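Local coordinates for Bd0816 (Bdellovibrio bacteriovorus HD100, PDB 5CER), which probably acts as a serine-type D-Ala-D-Ala carboxypeptidase of the peptidase S13 family, trimming the peptide stems of peptidoglycan, at residues I149-Y154 and E170-E175; R158-K163 and E386-P391; V166-K171 and L390-N395; V196-A201 and S396-A401. The protein carries 2 engineered substitutions. All coordinates share one frame; numbering follows the deposited sequence.

Contact 1 of 4, residues I149-Y154 and E170-E175; sequences INRAMY and EKPTIE
Arg151 lays its guanidinium against the loop 170-175, with the Lys171 chain crossing it at about a right angle. Lys171 CD sits over the centre of one face, 3.6 Å from Arg151 CZ, while Ile149 CG2 lies toward the rim of the opposite face. At the edge, Arg151 NH2 gives Pro172 O a weak, bent hydrogen bond (3.1 Å, 133° at the hydrogen). Bends at chi2 (-49°) and chi3 turn the group back to the loop. Ile149 CD1 closes on the same carbonyl, 3.4 Å from Pro172 O. The segment 149-154 runs into helix 151-163, with Asn150 at the N-cap position: Asn150 OD1 accepts from Met153 N at 2.9 Å, the donor standing above the carbonyl plane. One turn in, Tyr154 and Pro172 meet from opposite directions. With CG anti to the backbone N (chi1 -175°), the phenol reaches the proline ring, Tyr154 CZ being 3.5 Å from Pro172 CD and Tyr154 OH 3.3 Å from Pro172 CG. The hydroxyl is hydrogen-bonded to Leu169 O, just before the loop segment, which fixes the end of the ring beside the proline. Tyr85 and Ser89 of helix 81-93 also touch Tyr154.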
# COMPACT_ATOMS: atom_id res chain seq x y z
N ILE A 149 -19.35 2.82 19.86
CA ILE A 149 -18.57 2.00 18.94
C ILE A 149 -19.34 1.81 17.61
O ILE A 149 -20.55 1.55 17.62
CB ILE A 149 -18.18 0.64 19.56
CG1 ILE A 149 -17.18 0.88 20.69
CG2 ILE A 149 -17.57 -0.30 18.51
CD1 ILE A 149 -16.72 -0.36 21.40
N ASN A 150 -18.63 1.94 16.48
CA ASN A 150 -19.18 1.61 15.17
C ASN A 150 -19.40 0.11 15.11
O ASN A 150 -18.43 -0.66 15.00
CB ASN A 150 -18.21 2.07 14.08
CG ASN A 150 -18.75 1.89 12.67
OD1 ASN A 150 -19.19 0.80 12.26
ND2 ASN A 150 -18.65 2.95 11.89
N ARG A 151 -20.66 -0.29 15.21
CA ARG A 151 -21.02 -1.73 15.21
C ARG A 151 -20.52 -2.53 14.01
O ARG A 151 -19.95 -3.62 14.19
CB ARG A 151 -22.55 -1.94 15.40
CG ARG A 151 -23.02 -2.00 16.86
CD ARG A 151 -22.17 -2.98 17.68
NE ARG A 151 -21.56 -2.39 18.87
CZ ARG A 151 -20.58 -2.96 19.59
NH1 ARG A 151 -20.06 -4.15 19.25
NH2 ARG A 151 -20.11 -2.34 20.68
N ALA A 152 -20.68 -1.98 12.81
CA ALA A 152 -20.25 -2.66 11.59
C ALA A 152 -18.72 -2.85 11.54
O ALA A 152 -18.24 -3.95 11.22
CB ALA A 152 -20.76 -1.94 10.36
N MET A 153 -17.97 -1.80 11.90
CA MET A 153 -16.52 -1.89 11.91
C MET A 153 -15.96 -2.77 12.97
O MET A 153 -15.05 -3.56 12.69
CB MET A 153 -15.89 -0.51 11.97
CG MET A 153 -16.09 0.15 10.66
SD MET A 153 -15.17 1.55 10.17
CE MET A 153 -13.59 0.73 9.87
N TYR A 154 -16.47 -2.66 14.18
CA TYR A 154 -16.05 -3.57 15.25
C TYR A 154 -16.26 -5.05 14.83
O TYR A 154 -15.43 -5.92 15.07
CB TYR A 154 -16.82 -3.28 16.55
CG TYR A 154 -16.32 -4.14 17.70
CD1 TYR A 154 -16.81 -5.43 17.90
CD2 TYR A 154 -15.36 -3.66 18.58
CE1 TYR A 154 -16.34 -6.23 18.92
CE2 TYR A 154 -14.86 -4.47 19.59
CZ TYR A 154 -15.36 -5.75 19.77
OH TYR A 154 -14.88 -6.52 20.77
N GLU A 170 -18.24 -10.02 21.67
CA GLU A 170 -19.20 -9.55 20.67
C GLU A 170 -19.53 -8.06 20.77
O GLU A 170 -19.56 -7.36 19.77
CB GLU A 170 -20.52 -10.31 20.73
CG GLU A 170 -21.23 -10.33 19.39
CD GLU A 170 -22.53 -11.09 19.40
OE1 GLU A 170 -22.73 -11.95 20.30
OE2 GLU A 170 -23.36 -10.83 18.48
N LYS A 171 -19.74 -7.58 21.99
CA LYS A 171 -20.46 -6.30 22.18
C LYS A 171 -19.98 -5.51 23.42
O LYS A 171 -20.76 -5.19 24.31
CB LYS A 171 -21.98 -6.59 22.10
CG LYS A 171 -22.98 -5.42 22.38
CD LYS A 171 -23.39 -4.65 21.11
CE LYS A 171 -24.62 -3.67 21.22
NZ LYS A 171 -25.49 -3.72 22.45
N PRO A 172 -18.68 -5.19 23.47
CA PRO A 172 -18.15 -4.44 24.59
C PRO A 172 -18.38 -2.96 24.47
O PRO A 172 -18.65 -2.43 23.36
CB PRO A 172 -16.66 -4.70 24.49
CG PRO A 172 -16.42 -4.72 23.00
CD PRO A 172 -17.63 -5.43 22.45
N THR A 173 -18.33 -2.29 25.60
CA THR A 173 -18.42 -0.81 25.67
C THR A 173 -17.43 -0.28 26.68
O THR A 173 -16.97 -1.02 27.54
CB THR A 173 -19.85 -0.28 26.03
OG1 THR A 173 -20.05 -0.48 27.41
CG2 THR A 173 -20.98 -0.97 25.26
N ILE A 174 -17.15 1.02 26.56
CA ILE A 174 -16.41 1.77 27.54
C ILE A 174 -17.04 3.17 27.69
O ILE A 174 -17.69 3.67 26.76
CB ILE A 174 -14.92 1.86 27.14
CG1 ILE A 174 -14.04 2.16 28.35
CG2 ILE A 174 -14.70 2.89 26.05
CD1 ILE A 174 -13.85 0.98 29.27
N GLU A 175 -16.93 3.75 28.88
CA GLU A 175 -17.31 5.15 29.15
C GLU A 175 -16.09 5.81 29.78
O GLU A 175 -15.45 5.21 30.65
CB GLU A 175 -18.45 5.23 30.13
CG GLU A 175 -19.83 4.99 29.58
CD GLU A 175 -20.91 5.21 30.64
OE1 GLU A 175 -20.62 5.67 31.78
OE2 GLU A 175 -22.08 4.92 30.33

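Contact 2 of 4, residues R158-K163 and E386-P391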
# COMPACT_ATOMS: atom_id res chain seq x y z
N ARG A 158 -13.55 -8.01 14.40
CA ARG A 158 -13.70 -9.25 15.15
C ARG A 158 -13.72 -10.52 14.27
O ARG A 158 -13.19 -11.54 14.69
CB ARG A 158 -14.96 -9.17 16.01
CG ARG A 158 -15.22 -10.39 16.88
CD ARG A 158 -16.27 -10.06 17.94
NE ARG A 158 -16.76 -11.25 18.66
CZ ARG A 158 -17.83 -11.97 18.32
NH1 ARG A 158 -18.55 -11.68 17.23
NH2 ARG A 158 -18.15 -13.01 19.04
N GLU A 159 -14.33 -10.43 13.08
CA GLU A 159 -14.37 -11.50 12.05
C GLU A 159 -12.91 -11.90 11.67
O GLU A 159 -12.51 -13.06 11.73
CB GLU A 159 -15.35 -11.06 10.82
CG GLU A 159 -16.93 -11.08 11.14
CD GLU A 159 -17.77 -12.27 10.56
OE1 GLU A 159 -17.24 -13.25 10.01
OE2 GLU A 159 -19.02 -12.24 10.65
N ARG A 160 -12.09 -10.89 11.41
CA ARG A 160 -10.63 -11.05 11.21
C ARG A 160 -9.87 -11.62 12.42
O ARG A 160 -9.09 -12.55 12.29
CB ARG A 160 -9.99 -9.72 10.82
CG ARG A 160 -10.14 -9.37 9.36
CD ARG A 160 -9.93 -7.88 9.11
NE ARG A 160 -8.49 -7.61 9.08
CZ ARG A 160 -7.89 -6.48 9.47
NH1 ARG A 160 -8.58 -5.43 9.92
NH2 ARG A 160 -6.56 -6.42 9.39
N ALA A 161 -10.12 -11.06 13.60
CA ALA A 161 -9.54 -11.60 14.84
C ALA A 161 -9.84 -13.07 15.02
O ALA A 161 -8.95 -13.86 15.42
CB ALA A 161 -10.01 -10.80 16.04
N THR A 162 -11.09 -13.43 14.77
CA THR A 162 -11.54 -14.83 14.83
C THR A 162 -10.82 -15.71 13.83
O THR A 162 -10.42 -16.82 14.18
CB THR A 162 -13.08 -14.93 14.70
OG1 THR A 162 -13.68 -14.23 15.80
CG2 THR A 162 -13.57 -16.38 14.74
N LYS A 163 -10.63 -15.25 12.60
CA LYS A 163 -9.77 -16.01 11.69
C LYS A 163 -8.37 -16.15 12.24
O LYS A 163 -7.76 -17.20 12.08
CB LYS A 163 -9.66 -15.42 10.31
CG LYS A 163 -9.19 -16.41 9.26
CD LYS A 163 -8.79 -15.74 7.94
CE LYS A 163 -8.38 -16.73 6.92
NZ LYS A 163 -9.49 -16.91 5.97
N GLU A 386 -0.78 -16.27 3.06
CA GLU A 386 -1.13 -14.91 3.28
C GLU A 386 -1.11 -14.64 4.77
O GLU A 386 -1.82 -15.28 5.51
CB GLU A 386 -2.49 -14.60 2.66
CG GLU A 386 -3.01 -13.19 2.93
CD GLU A 386 -4.20 -12.81 2.07
OE1 GLU A 386 -5.00 -13.69 1.71
OE2 GLU A 386 -4.32 -11.64 1.69
N ILE A 387 -0.28 -13.68 5.19
CA ILE A 387 -0.28 -13.19 6.57
C ILE A 387 -1.47 -12.26 6.75
O ILE A 387 -1.69 -11.36 5.97
CB ILE A 387 1.03 -12.43 6.88
CG1 ILE A 387 2.23 -13.37 6.83
CG2 ILE A 387 0.94 -11.72 8.23
CD1 ILE A 387 3.56 -12.69 6.55
N LEU A 388 -2.26 -12.52 7.78
CA LEU A 388 -3.35 -11.65 8.12
C LEU A 388 -2.73 -10.68 9.15
O LEU A 388 -2.44 -11.07 10.27
CB LEU A 388 -4.53 -12.45 8.66
CG LEU A 388 -5.76 -11.61 9.14
CD1 LEU A 388 -6.19 -10.50 8.18
CD2 LEU A 388 -6.95 -12.51 9.51
N ALA A 389 -2.47 -9.45 8.72
CA ALA A 389 -1.65 -8.52 9.47
C ALA A 389 -2.45 -7.59 10.42
O ALA A 389 -2.69 -6.41 10.17
CB ALA A 389 -0.78 -7.73 8.53
N LEU A 390 -2.83 -8.15 11.56
CA LEU A 390 -3.53 -7.39 12.61
C LEU A 390 -2.53 -6.72 13.55
O LEU A 390 -1.44 -7.23 13.72
CB LEU A 390 -4.45 -8.32 13.39
CG LEU A 390 -5.58 -8.94 12.55
CD1 LEU A 390 -6.14 -10.27 13.09
CD2 LEU A 390 -6.67 -7.89 12.49
N PRO A 391 -2.94 -5.63 14.18
CA PRO A 391 -2.08 -4.97 15.12
C PRO A 391 -1.99 -5.63 16.49
O PRO A 391 -1.31 -5.11 17.38
CB PRO A 391 -2.68 -3.57 15.21
CG PRO A 391 -4.12 -3.78 14.96
CD PRO A 391 -4.23 -4.93 14.03
O HOH W 1 -4.99 -4.69 10.64
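The Arg160 guanidinium has Leu390 CD2 over one face, displaced toward the rim, and Leu388 CD1 and a water at its edge, in plane. The methyl over the face is close: Leu390 CD2 lies 3.4 Å from Arg160 NH2 and about as near to Arg160 CZ. At the edge the contact is longer, 3.8 Å between Arg160 NE and Leu388 CD1, so one leucine meets the group over a face and the other at its edge. The water carries the polar link: it accepts from Arg160 NH2 at 2.6 Å and donates to Ala389 O at 2.9 Å, bridging a gap that the arginine does not close itself, Arg160 NH2 and Ala389 O being 3.9 Å apart. The Arg160 chain runs out from the helix and turns at chi3 (80°), which swings the flat group beside the loop.

Nearer the helix backbone, Leu388 CD2 rests 3.5 Å from Arg160 O and also meets the aliphatic part of Lys163, where Lys163 CD is 4.0 Å away. Leu390 CD1 reaches the helix backbone at Ala161 CA, 4.0 Å away. Ala389 turns the other way, toward Thr205 and Arg209 of helix 203-213, and Arg209 touches Arg160 as well. The arrangement is that of an irregular loop laid against a helix: the last turns of helix 151-163 receive Leu388 and Leu390, two residues apart, from the long C-terminal loop that leads from helix 356-375 to strand 399-400.

Contact 3 of 4, residues V166-K171 and L390-N395; sequences VFMLEK and LPFDQN
Val166 packs both its methyls against the loop 390-395 and carries most of the contact. Its CG1, anti to the backbone N (chi1 177°), meets the Phe392 ring obliquely, 3.9 Å from Phe392 CE1. The other methyl lies against the backbone instead: Val166 CG2 is 3.7 Å from Asp393 C and nearly as close to Asp393 CA. Phe392 CG sits between its backbone N and carbonyl carbon (chi1 50°), which directs the ring toward Val166 and Met168. The Met168 side chain crosses it at about a right angle in a Met-aromatic contact, its SD 4.0 Å from Phe392 CZ and 5.0 Å from the ring centroid, in an oblique position. Phe86 of helix 81-93 stacks on the Phe392 ring and also touches Val166, so this part is buried.

Two irregular segments meet here, one from the loop that follows helix 151-163 and one from the C-terminal loop before strand 399-400, and no hydrogen bond runs directly between residues 166-171 and 390-395. Instead the second is shaped by its own bonds: Asp393 OD1 accepts from Asn395 N at 3.0 Å, an Asx turn, the donor standing above the carboxylate plane. Asp393 OD2 forms a salt bridge with Arg52.

The packing thins toward the exposed side at Gln394. Its chain passes Val166 at longer range, Gln394 CG lying 4.2 Å from Val166 CG2, and runs on extended to a weak hydrogen bond from NE2 to Lys165 O.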
# COMPACT_ATOMS: atom_id res chain seq x y z
N VAL A 166 -7.83 -14.99 17.63
CA VAL A 166 -7.81 -14.03 18.76
C VAL A 166 -9.22 -13.77 19.21
O VAL A 166 -10.10 -13.51 18.41
CB VAL A 166 -7.18 -12.68 18.38
CG1 VAL A 166 -7.25 -11.71 19.56
CG2 VAL A 166 -5.74 -12.85 17.91
N PHE A 167 -9.42 -13.89 20.52
CA PHE A 167 -10.72 -13.68 21.12
C PHE A 167 -11.02 -12.20 21.31
O PHE A 167 -10.24 -11.47 21.93
CB PHE A 167 -10.82 -14.41 22.48
CG PHE A 167 -12.13 -14.19 23.17
CD1 PHE A 167 -12.34 -13.07 23.99
CD2 PHE A 167 -13.19 -15.09 22.99
CE1 PHE A 167 -13.56 -12.86 24.62
CE2 PHE A 167 -14.41 -14.88 23.62
CZ PHE A 167 -14.60 -13.78 24.44
N MET A 168 -12.22 -11.79 20.90
CA MET A 168 -12.80 -10.50 21.25
C MET A 168 -14.26 -10.69 21.61
O MET A 168 -14.93 -11.57 21.09
CB MET A 168 -12.73 -9.53 20.09
CG MET A 168 -11.32 -9.20 19.63
SD MET A 168 -11.31 -8.14 18.16
CE MET A 168 -11.95 -6.60 18.81
N LEU A 169 -14.75 -9.88 22.54
CA LEU A 169 -16.17 -9.94 22.93
C LEU A 169 -17.04 -9.47 21.77
O LEU A 169 -16.63 -8.67 20.97
CB LEU A 169 -16.41 -9.07 24.16
CG LEU A 169 -15.73 -9.55 25.44
CD1 LEU A 169 -15.70 -8.45 26.48
CD2 LEU A 169 -16.43 -10.80 25.99
N GLU A 170 -18.24 -10.02 21.67
CA GLU A 170 -19.20 -9.55 20.67
C GLU A 170 -19.53 -8.06 20.77
O GLU A 170 -19.56 -7.36 19.77
CB GLU A 170 -20.52 -10.31 20.73
CG GLU A 170 -21.23 -10.33 19.39
CD GLU A 170 -22.53 -11.09 19.40
OE1 GLU A 170 -22.73 -11.95 20.30
OE2 GLU A 170 -23.36 -10.83 18.48
N LYS A 171 -19.74 -7.58 21.99
CA LYS A 171 -20.46 -6.30 22.18
C LYS A 171 -19.98 -5.51 23.42
O LYS A 171 -20.76 -5.19 24.31
CB LYS A 171 -21.98 -6.59 22.10
CG LYS A 171 -22.98 -5.42 22.38
CD LYS A 171 -23.39 -4.65 21.11
CE LYS A 171 -24.62 -3.67 21.22
NZ LYS A 171 -25.49 -3.72 22.45
N LEU A 390 -2.83 -8.15 11.56
CA LEU A 390 -3.53 -7.39 12.61
C LEU A 390 -2.53 -6.72 13.55
O LEU A 390 -1.44 -7.23 13.72
CB LEU A 390 -4.45 -8.32 13.39
CG LEU A 390 -5.58 -8.94 12.55
CD1 LEU A 390 -6.14 -10.27 13.09
CD2 LEU A 390 -6.67 -7.89 12.49
N PRO A 391 -2.94 -5.63 14.18
CA PRO A 391 -2.08 -4.97 15.12
C PRO A 391 -1.99 -5.63 16.49
O PRO A 391 -1.31 -5.11 17.38
CB PRO A 391 -2.68 -3.57 15.21
CG PRO A 391 -4.12 -3.78 14.96
CD PRO A 391 -4.23 -4.93 14.03
N PHE A 392 -2.67 -6.78 16.67
CA PHE A 392 -2.60 -7.57 17.92
C PHE A 392 -2.64 -9.03 17.52
O PHE A 392 -3.10 -9.33 16.42
CB PHE A 392 -3.78 -7.22 18.87
CG PHE A 392 -5.14 -7.26 18.21
CD1 PHE A 392 -5.81 -8.45 18.05
CD2 PHE A 392 -5.72 -6.11 17.71
CE1 PHE A 392 -7.04 -8.51 17.40
CE2 PHE A 392 -6.97 -6.15 17.07
CZ PHE A 392 -7.62 -7.37 16.93
N ASP A 393 -2.18 -9.91 18.40
CA ASP A 393 -2.24 -11.34 18.17
C ASP A 393 -2.52 -12.06 19.51
O ASP A 393 -2.97 -11.43 20.47
CB ASP A 393 -0.94 -11.80 17.51
CG ASP A 393 0.27 -11.75 18.45
OD1 ASP A 393 0.11 -11.33 19.66
OD2 ASP A 393 1.39 -12.07 17.98
N GLN A 394 -2.25 -13.36 19.58
CA GLN A 394 -2.59 -14.17 20.79
C GLN A 394 -1.78 -13.86 22.04
O GLN A 394 -2.17 -14.26 23.10
CB GLN A 394 -2.54 -15.67 20.48
CG GLN A 394 -3.54 -16.08 19.38
CD GLN A 394 -3.56 -17.57 19.08
OE1 GLN A 394 -2.61 -18.12 18.54
NE2 GLN A 394 -4.65 -18.23 19.45
N ASN A 395 -0.70 -13.09 21.92
CA ASN A 395 0.06 -12.61 23.05
C ASN A 395 -0.22 -11.14 23.32
O ASN A 395 0.49 -10.50 24.09
CB ASN A 395 1.55 -12.81 22.81
CG ASN A 395 1.97 -14.26 22.95
OD1 ASN A 395 2.01 -14.78 24.04
ND2 ASN A 395 2.29 -14.91 21.84

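Contact 4 of 4, residues V196-A201 and S396-A401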
# COMPACT_ATOMS: atom_id res chain seq x y z
N VAL A 196 -1.23 -3.30 34.13
CA VAL A 196 -1.38 -4.37 33.16
C VAL A 196 -0.81 -3.87 31.83
O VAL A 196 -0.72 -2.65 31.60
CB VAL A 196 -2.83 -4.94 33.10
CG1 VAL A 196 -3.43 -5.10 34.48
CG2 VAL A 196 -3.70 -4.01 32.31
N VAL A 197 -0.35 -4.80 30.99
CA VAL A 197 0.40 -4.43 29.80
C VAL A 197 -0.32 -4.95 28.56
O VAL A 197 -0.85 -6.06 28.52
CB VAL A 197 1.90 -4.80 29.86
CG1 VAL A 197 2.43 -4.90 31.28
CG2 VAL A 197 2.21 -6.09 29.16
N LEU A 198 -0.38 -4.09 27.56
CA LEU A 198 -0.93 -4.42 26.24
C LEU A 198 0.23 -4.43 25.26
O LEU A 198 0.76 -3.37 24.90
CB LEU A 198 -2.02 -3.40 25.85
CG LEU A 198 -2.59 -3.43 24.42
CD1 LEU A 198 -3.31 -4.73 24.09
CD2 LEU A 198 -3.46 -2.24 24.01
N GLN A 199 0.62 -5.64 24.85
CA GLN A 199 1.60 -5.85 23.79
C GLN A 199 0.93 -5.85 22.43
O GLN A 199 0.07 -6.70 22.15
CB GLN A 199 2.22 -7.21 23.91
CG GLN A 199 3.20 -7.28 25.01
CD GLN A 199 4.06 -8.50 24.95
OE1 GLN A 199 5.21 -8.43 25.33
NE2 GLN A 199 3.53 -9.60 24.44
N SER A 200 1.35 -4.94 21.55
CA SER A 200 0.86 -4.99 20.16
C SER A 200 1.52 -6.18 19.45
O SER A 200 2.35 -6.92 20.01
CB SER A 200 1.16 -3.66 19.45
OG SER A 200 2.57 -3.46 19.28
N ALA A 201 1.15 -6.35 18.19
CA ALA A 201 1.70 -7.40 17.37
C ALA A 201 3.24 -7.24 17.25
O ALA A 201 3.76 -6.14 17.46
CB ALA A 201 1.05 -7.36 16.00
N SER A 396 -1.29 -10.60 22.75
CA SER A 396 -1.69 -9.23 23.05
C SER A 396 -2.66 -9.11 24.20
O SER A 396 -2.88 -7.99 24.68
CB SER A 396 -2.27 -8.57 21.79
OG SER A 396 -1.29 -8.57 20.73
N TYR A 397 -3.24 -10.22 24.68
CA TYR A 397 -4.16 -10.14 25.85
C TYR A 397 -3.46 -9.49 27.05
O TYR A 397 -2.29 -9.74 27.29
CB TYR A 397 -4.69 -11.50 26.28
CG TYR A 397 -5.35 -12.29 25.17
CD1 TYR A 397 -6.53 -11.86 24.59
CD2 TYR A 397 -4.80 -13.50 24.72
CE1 TYR A 397 -7.14 -12.58 23.58
CE2 TYR A 397 -5.42 -14.24 23.72
CZ TYR A 397 -6.58 -13.75 23.15
OH TYR A 397 -7.20 -14.48 22.20
N LEU A 398 -4.21 -8.69 27.79
CA LEU A 398 -3.70 -7.97 28.97
C LEU A 398 -3.09 -8.91 30.03
O LEU A 398 -3.74 -9.86 30.42
CB LEU A 398 -4.83 -7.13 29.61
CG LEU A 398 -5.42 -5.95 28.81
CD1 LEU A 398 -6.49 -5.26 29.63
CD2 LEU A 398 -4.37 -4.95 28.34
N THR A 399 -1.84 -8.65 30.46
CA THR A 399 -1.19 -9.44 31.51
C THR A 399 -0.63 -8.50 32.56
O THR A 399 -0.44 -7.31 32.30
CB THR A 399 -0.02 -10.28 30.96
OG1 THR A 399 0.91 -9.39 30.33
CG2 THR A 399 -0.48 -11.34 29.97
N GLU A 400 -0.37 -9.02 33.75
CA GLU A 400 0.19 -8.22 34.87
C GLU A 400 1.59 -7.74 34.50
O GLU A 400 2.32 -8.48 33.84
CB GLU A 400 0.25 -9.05 36.15
CG GLU A 400 -0.10 -8.28 37.43
CD GLU A 400 0.33 -9.01 38.70
OE1 GLU A 400 1.21 -9.90 38.63
OE2 GLU A 400 -0.18 -8.68 39.79
N ALA A 401 1.95 -6.52 34.91
CA ALA A 401 3.26 -5.95 34.57
C ALA A 401 4.46 -6.74 35.13
O ALA A 401 4.59 -6.97 36.33
CB ALA A 401 3.34 -4.49 35.00
O HOH W 2 0.01 -7.89 26.42
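Val197 and Thr399 form an antiparallel hydrogen-bonded pair. Val197 N donates to Thr399 O at 2.8 Å, while the return bond from Thr399 N to Val197 O is weak at 3.4 Å. Their side chains share one face, where Val197 CG2 meets Thr399 OG1 and Val197 CG1 lies 3.9 Å from Ala401 CB. Leu398 packs its methyls on two residues: CD2 is 3.8 Å from Leu198 CB, and CD1 touches Val196 CG2. Through the Val197-Thr399 bonds and the adjoining non-hydrogen-bonded pair Val196-Glu400, strand 399-400 forms the outer edge of a mixed sheet, added to strand 194-199, whose other neighbour is strand 54-61. Past these pairs direct backbone bonding gives way to a water, which accepts from Gln199 N at 2.8 Å and lies within hydrogen-bonding distance of Val197 O and Tyr397 O. Beyond it a side chain joins the two segments again. With OG anti to its carbonyl carbon (chi1 -60°), Ser396 donates to Gln199 O at 2.7 Å, in the carbonyl plane. The hydroxyl has a second partner, accepting from Asp393 N. Further out, Gln199 NE2 is hydrogen-bonded to Asn395 O, and Phe86 of helix 81-93 touches Leu198, Ser396 and Tyr397.

How the contacts relate
Going from the N terminus, the first of these contacts begins at helix 151-163, where contact 1 closes a short loop by bringing the segment after the helix back to its start. Contacts 2, 3 and 4 close long loops of about 200 residues, each ending on the C-terminal segment. Contact 2 crosses contact 1, both using helix 151-163. Contact 3 opens where contact 1 ends, sharing Glu170 and Lys171; contacts 2 and 3 share Leu390 and Pro391. Contact 4 crosses contacts 2 and 3, but follows contact 1 in series without touching it. Probable hydrogen bonds join contact 4 to its neighbours: Phe167 N to Tyr397 OH with contact 3, Ala201 N to Pro391 O with contacts 2 and 3. Contacts 2 to 4 tie the C-terminal tail to helix 151-163, its following loop and the mixed sheet.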